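Local atomic coordinates of phycocyanobilin lyase subunit alpha (Nostoc sp. PCC 7120, PDB entry 5N3U), a protein that forms a lyase with CpcF and is probably required for attaching the phycocyanobilin chromophore to the phycocyanin alpha subunit, CpcA. Residues 51-63 against 74-88. Numbering follows the deposited sequence.
Sequences AVDALIAALEDEA and RRNAARALGKLGNRK
Arg74 lays its side chain along the turn that follows helix 51-58 and grips one carbonyl oxygen with two nitrogens: NE lies 2.8 Å and NH2 2.9 Å from Asp61 O. That oxygen sits at the guanidinium edge, close to its plane, whereas Glu60 CA lies over one face, toward the rim. NH2 also forms a salt bridge with Glu62 OE2 at 3.3 Å, the carboxylate turned 74° from the guanidinium. The chain, extended from CG to NE, spans the type I turn Ala58-Asp61 to get there. With an alanine here, Asp61 O would probably lose both of these donors and Glu62 this charged partner, leaving the loop after the turn less tied to helix 74-83.

The core of the contact is apolar. Leu81 packs by both branches: CD2 rests 3.7 Å from Leu55 CB, and CD1 meets Leu59 CD1 tip to tip at 3.9 Å. With its CG beside the backbone N (chi1 -70°), Leu55 sends CD1 to Leu84 CD1 and Ala80 CB, while Ala77, small enough for close approach, fits its CB among Leu55, Ala58 and Leu59. At the far end, the extended Lys88 crosses Ile56 CD1, and its NZ meets Asp53 OD1 at 2.7 Å from above the carboxylate plane, a salt bridge. Asn86 packs on both Val52 methyls and, through OD1, accepts from Lys88 N in an Asx turn.

The helix axes pass 8.6 Å apart at 145°, a roughly antiparallel pairing consistent with the HEAT-like repeats of this family. Helix 31-43 reaches Leu55 through Ala38, helix 90-96 touches Leu59 and Ala78, and helix 102-115 packs against Arg74 and Ala78, continuing the helical stack.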
loop_
_atom_site.group_PDB
_atom_site.type_symbol
_atom_site.label_atom_id
_atom_site.label_comp_id
_atom_site.label_asym_id
_atom_site.label_seq_id
_atom_site.Cartn_x
_atom_site.Cartn_y
_atom_site.Cartn_z
ATOM N N ALA A 51 -21.605 15.853 -6.414
ATOM C CA ALA A 51 -21.239 14.513 -5.886
ATOM C C ALA A 51 -22.139 14.203 -4.686
ATOM O O ALA A 51 -22.797 13.184 -4.646
ATOM C CB ALA A 51 -19.791 14.526 -5.512
ATOM N N VAL A 52 -22.307 15.186 -3.832
ATOM C CA VAL A 52 -23.125 15.064 -2.639
ATOM C C VAL A 52 -24.539 14.744 -3.025
ATOM O O VAL A 52 -25.125 13.813 -2.528
ATOM C CB VAL A 52 -23.008 16.322 -1.724
ATOM C CG1 VAL A 52 -23.989 16.298 -0.563
ATOM C CG2 VAL A 52 -21.634 16.514 -1.158
ATOM N N ASP A 53 -25.138 15.532 -3.931
ATOM C CA ASP A 53 -26.510 15.273 -4.352
ATOM C C ASP A 53 -26.720 13.908 -4.965
ATOM O O ASP A 53 -27.680 13.199 -4.681
ATOM C CB ASP A 53 -26.940 16.318 -5.408
ATOM C CG ASP A 53 -27.072 17.767 -4.808
ATOM O OD1 ASP A 53 -26.930 17.973 -3.571
ATOM O OD2 ASP A 53 -27.270 18.715 -5.594
ATOM N N ALA A 54 -25.811 13.510 -5.832
ATOM C CA ALA A 54 -25.869 12.162 -6.431
ATOM C C ALA A 54 -25.784 11.028 -5.399
ATOM O O ALA A 54 -26.488 9.977 -5.493
ATOM C CB ALA A 54 -24.750 12.030 -7.458
ATOM N N LEU A 55 -24.940 11.228 -4.409
ATOM C CA LEU A 55 -24.850 10.192 -3.352
ATOM C C LEU A 55 -26.098 10.147 -2.495
ATOM O O LEU A 55 -26.569 9.054 -2.121
ATOM C CB LEU A 55 -23.597 10.395 -2.529
ATOM C CG LEU A 55 -22.317 10.086 -3.258
ATOM C CD1 LEU A 55 -21.152 10.731 -2.571
ATOM C CD2 LEU A 55 -22.105 8.578 -3.437
ATOM N N ILE A 56 -26.677 11.311 -2.199
ATOM C CA ILE A 56 -27.929 11.357 -1.505
ATOM C C ILE A 56 -28.984 10.616 -2.234
ATOM O O ILE A 56 -29.714 9.845 -1.623
ATOM C CB ILE A 56 -28.344 12.810 -1.198
ATOM C CG1 ILE A 56 -27.360 13.371 -0.187
ATOM C CG2 ILE A 56 -29.848 12.875 -0.740
ATOM C CD1 ILE A 56 -27.378 14.872 0.065
ATOM N N ALA A 57 -29.078 10.802 -3.551
ATOM C CA ALA A 57 -30.068 10.072 -4.317
ATOM C C ALA A 57 -29.848 8.543 -4.234
ATOM O O ALA A 57 -30.764 7.754 -4.121
ATOM C CB ALA A 57 -30.021 10.547 -5.756
ATOM N N ALA A 58 -28.588 8.137 -4.226
ATOM C CA ALA A 58 -28.247 6.706 -4.152
ATOM C C ALA A 58 -28.586 6.097 -2.812
ATOM O O ALA A 58 -28.726 4.875 -2.715
ATOM C CB ALA A 58 -26.782 6.596 -4.452
ATOM N N LEU A 59 -28.833 6.929 -1.782
ATOM C CA LEU A 59 -29.428 6.405 -0.546
ATOM C C LEU A 59 -30.835 5.780 -0.716
ATOM O O LEU A 59 -31.261 4.991 0.098
ATOM C CB LEU A 59 -29.442 7.421 0.553
ATOM C CG LEU A 59 -28.169 8.064 1.025
ATOM C CD1 LEU A 59 -28.422 9.078 2.097
ATOM C CD2 LEU A 59 -27.246 7.001 1.579
ATOM N N GLU A 60 -31.513 6.072 -1.818
ATOM C CA GLU A 60 -32.789 5.460 -2.114
ATOM C C GLU A 60 -32.701 4.415 -3.239
ATOM O O GLU A 60 -33.735 3.956 -3.699
ATOM C CB GLU A 60 -33.776 6.564 -2.528
ATOM C CG GLU A 60 -34.064 7.426 -1.307
ATOM C CD GLU A 60 -34.741 8.771 -1.612
ATOM O OE1 GLU A 60 -35.049 9.456 -0.617
ATOM O OE2 GLU A 60 -34.951 9.158 -2.793
ATOM N N ASP A 61 -31.488 3.974 -3.612
ATOM C CA ASP A 61 -31.346 2.923 -4.610
ATOM C C ASP A 61 -32.186 1.716 -4.347
ATOM O O ASP A 61 -32.225 1.136 -3.231
ATOM C CB ASP A 61 -29.887 2.467 -4.729
ATOM C CG ASP A 61 -29.683 1.463 -5.856
ATOM O OD1 ASP A 61 -29.999 1.839 -7.044
ATOM O OD2 ASP A 61 -29.273 0.304 -5.577
ATOM N N GLU A 62 -32.820 1.253 -5.414
ATOM C CA GLU A 62 -33.477 -0.055 -5.406
ATOM C C GLU A 62 -32.902 -1.088 -6.391
ATOM O O GLU A 62 -33.287 -2.228 -6.273
ATOM C CB GLU A 62 -34.983 0.089 -5.746
ATOM C CG GLU A 62 -35.681 1.081 -4.844
ATOM C CD GLU A 62 -36.061 0.478 -3.499
ATOM O OE1 GLU A 62 -35.739 -0.709 -3.200
ATOM O OE2 GLU A 62 -36.718 1.190 -2.713
ATOM N N ALA A 63 -32.059 -0.702 -7.332
ATOM C CA ALA A 63 -31.488 -1.597 -8.412
ATOM C C ALA A 63 -30.586 -2.694 -7.873
ATOM O O ALA A 63 -30.630 -3.883 -8.323
ATOM C CB ALA A 63 -30.703 -0.757 -9.372
ATOM N N ARG A 74 -26.491 1.516 -1.375
ATOM C CA ARG A 74 -26.863 2.405 -0.273
ATOM C C ARG A 74 -25.747 2.395 0.795
ATOM O O ARG A 74 -25.394 3.417 1.319
ATOM C CB ARG A 74 -28.139 1.988 0.384
ATOM C CG ARG A 74 -29.355 2.245 -0.467
ATOM C CD ARG A 74 -30.602 1.992 0.347
ATOM N NE ARG A 74 -31.751 1.907 -0.542
ATOM C CZ ARG A 74 -33.009 1.942 -0.154
ATOM N NH1 ARG A 74 -33.313 2.106 1.131
ATOM N NH2 ARG A 74 -33.968 1.816 -1.070
ATOM N N ARG A 75 -25.184 1.232 1.050
ATOM C CA ARG A 75 -24.086 1.154 1.996
ATOM C C ARG A 75 -22.901 2.007 1.600
ATOM O O ARG A 75 -22.392 2.776 2.360
ATOM C CB ARG A 75 -23.634 -0.320 2.133
ATOM C CG ARG A 75 -24.682 -1.264 2.618
ATOM C CD ARG A 75 -24.185 -2.716 2.416
ATOM N NE ARG A 75 -25.206 -3.685 2.866
ATOM C CZ ARG A 75 -25.049 -5.006 2.799
ATOM N NH1 ARG A 75 -23.932 -5.493 2.310
ATOM N NH2 ARG A 75 -25.996 -5.851 3.229
ATOM N N ASN A 76 -22.441 1.897 0.379
ATOM C CA ASN A 76 -21.304 2.640 -0.066
ATOM C C ASN A 76 -21.552 4.140 -0.189
ATOM O O ASN A 76 -20.699 4.924 0.130
ATOM C CB ASN A 76 -20.853 2.130 -1.460
ATOM C CG ASN A 76 -19.840 1.029 -1.343
ATOM O OD1 ASN A 76 -19.615 0.470 -0.219
ATOM N ND2 ASN A 76 -19.206 0.723 -2.445
ATOM N N ALA A 77 -22.759 4.483 -0.556
ATOM C CA ALA A 77 -23.173 5.919 -0.597
ATOM C C ALA A 77 -23.220 6.522 0.766
ATOM O O ALA A 77 -22.732 7.649 0.979
ATOM C CB ALA A 77 -24.517 6.079 -1.310
ATOM N N ALA A 78 -23.833 5.823 1.696
ATOM C CA ALA A 78 -23.825 6.259 3.065
ATOM C C ALA A 78 -22.422 6.489 3.639
ATOM O O ALA A 78 -22.170 7.491 4.260
ATOM C CB ALA A 78 -24.618 5.309 3.928
ATOM N N ARG A 79 -21.521 5.562 3.391
ATOM C CA ARG A 79 -20.129 5.633 3.885
ATOM C C ARG A 79 -19.426 6.810 3.234
ATOM O O ARG A 79 -18.791 7.617 3.898
ATOM C CB ARG A 79 -19.350 4.387 3.507
ATOM C CG ARG A 79 -19.746 3.094 4.128
ATOM C CD ARG A 79 -19.019 1.795 3.590
ATOM N NE ARG A 79 -19.636 0.595 4.216
ATOM C CZ ARG A 79 -20.061 -0.513 3.615
ATOM N NH1 ARG A 79 -19.936 -0.709 2.296
ATOM N NH2 ARG A 79 -20.571 -1.496 4.359
ATOM N N ALA A 80 -19.601 6.973 1.928
ATOM C CA ALA A 80 -19.004 8.091 1.216
ATOM C C ALA A 80 -19.438 9.457 1.766
ATOM O O ALA A 80 -18.560 10.357 1.982
ATOM C CB ALA A 80 -19.337 8.003 -0.271
ATOM N N LEU A 81 -20.720 9.606 2.083
ATOM C CA LEU A 81 -21.268 10.907 2.524
ATOM C C LEU A 81 -20.668 11.380 3.798
ATOM O O LEU A 81 -20.473 12.596 4.014
ATOM C CB LEU A 81 -22.759 10.876 2.632
ATOM C CG LEU A 81 -23.416 10.812 1.286
ATOM C CD1 LEU A 81 -24.838 10.454 1.427
ATOM C CD2 LEU A 81 -23.305 12.194 0.680
ATOM N N GLY A 82 -20.278 10.440 4.654
ATOM C CA GLY A 82 -19.677 10.878 5.867
ATOM C C GLY A 82 -18.301 11.522 5.665
ATOM O O GLY A 82 -17.894 12.251 6.478
ATOM N N LYS A 83 -17.586 11.199 4.607
ATOM C CA LYS A 83 -16.229 11.667 4.369
ATOM C C LYS A 83 -16.281 13.038 3.681
ATOM O O LYS A 83 -15.270 13.694 3.586
ATOM C CB LYS A 83 -15.505 10.685 3.474
ATOM C CG LYS A 83 -15.230 9.356 4.219
ATOM C CD LYS A 83 -14.683 8.262 3.346
ATOM C CE LYS A 83 -13.139 8.202 3.275
ATOM N NZ LYS A 83 -12.474 9.500 2.883
ATOM N N LEU A 84 -17.455 13.437 3.176
ATOM C CA LEU A 84 -17.516 14.674 2.401
ATOM C C LEU A 84 -17.829 15.909 3.212
ATOM O O LEU A 84 -17.799 16.948 2.656
ATOM C CB LEU A 84 -18.498 14.493 1.242
ATOM C CG LEU A 84 -18.175 13.309 0.344
ATOM C CD1 LEU A 84 -19.078 13.254 -0.849
ATOM C CD2 LEU A 84 -16.744 13.270 -0.101
ATOM N N GLY A 85 -18.217 15.786 4.490
ATOM C CA GLY A 85 -18.425 16.892 5.352
ATOM C C GLY A 85 -19.607 17.777 5.015
ATOM O O GLY A 85 -19.600 18.930 5.386
ATOM N N ASN A 86 -20.583 17.306 4.259
ATOM C CA ASN A 86 -21.688 18.161 3.850
ATOM C C ASN A 86 -22.973 17.743 4.580
ATOM O O ASN A 86 -23.550 16.709 4.311
ATOM C CB ASN A 86 -21.872 18.117 2.382
ATOM C CG ASN A 86 -22.813 19.213 1.876
ATOM O OD1 ASN A 86 -23.802 19.564 2.504
ATOM N ND2 ASN A 86 -22.530 19.693 0.724
ATOM N N ARG A 87 -23.432 18.593 5.495
ATOM C CA ARG A 87 -24.596 18.288 6.333
ATOM C C ARG A 87 -25.929 18.314 5.600
ATOM O O ARG A 87 -26.964 17.912 6.131
ATOM C CB ARG A 87 -24.611 19.209 7.505
ATOM C CG ARG A 87 -23.410 19.056 8.402
ATOM C CD ARG A 87 -23.574 19.939 9.617
ATOM N NE ARG A 87 -22.564 19.638 10.621
ATOM C CZ ARG A 87 -22.667 19.946 11.907
ATOM N NH1 ARG A 87 -23.767 20.565 12.411
ATOM N NH2 ARG A 87 -21.644 19.645 12.705
ATOM N N LYS A 88 -25.928 18.719 4.350
ATOM C CA LYS A 88 -27.087 18.418 3.525
ATOM C C LYS A 88 -27.489 16.983 3.515
ATOM O O LYS A 88 -28.655 16.634 3.249
ATOM C CB LYS A 88 -26.728 18.762 2.062
ATOM C CG LYS A 88 -27.904 18.709 1.142
ATOM C CD LYS A 88 -27.629 19.288 -0.255
ATOM C CE LYS A 88 -28.951 19.042 -0.989
ATOM N NZ LYS A 88 -28.950 19.369 -2.428
HETATM O O HOH W 1 -28.394 -0.553 -3.211
#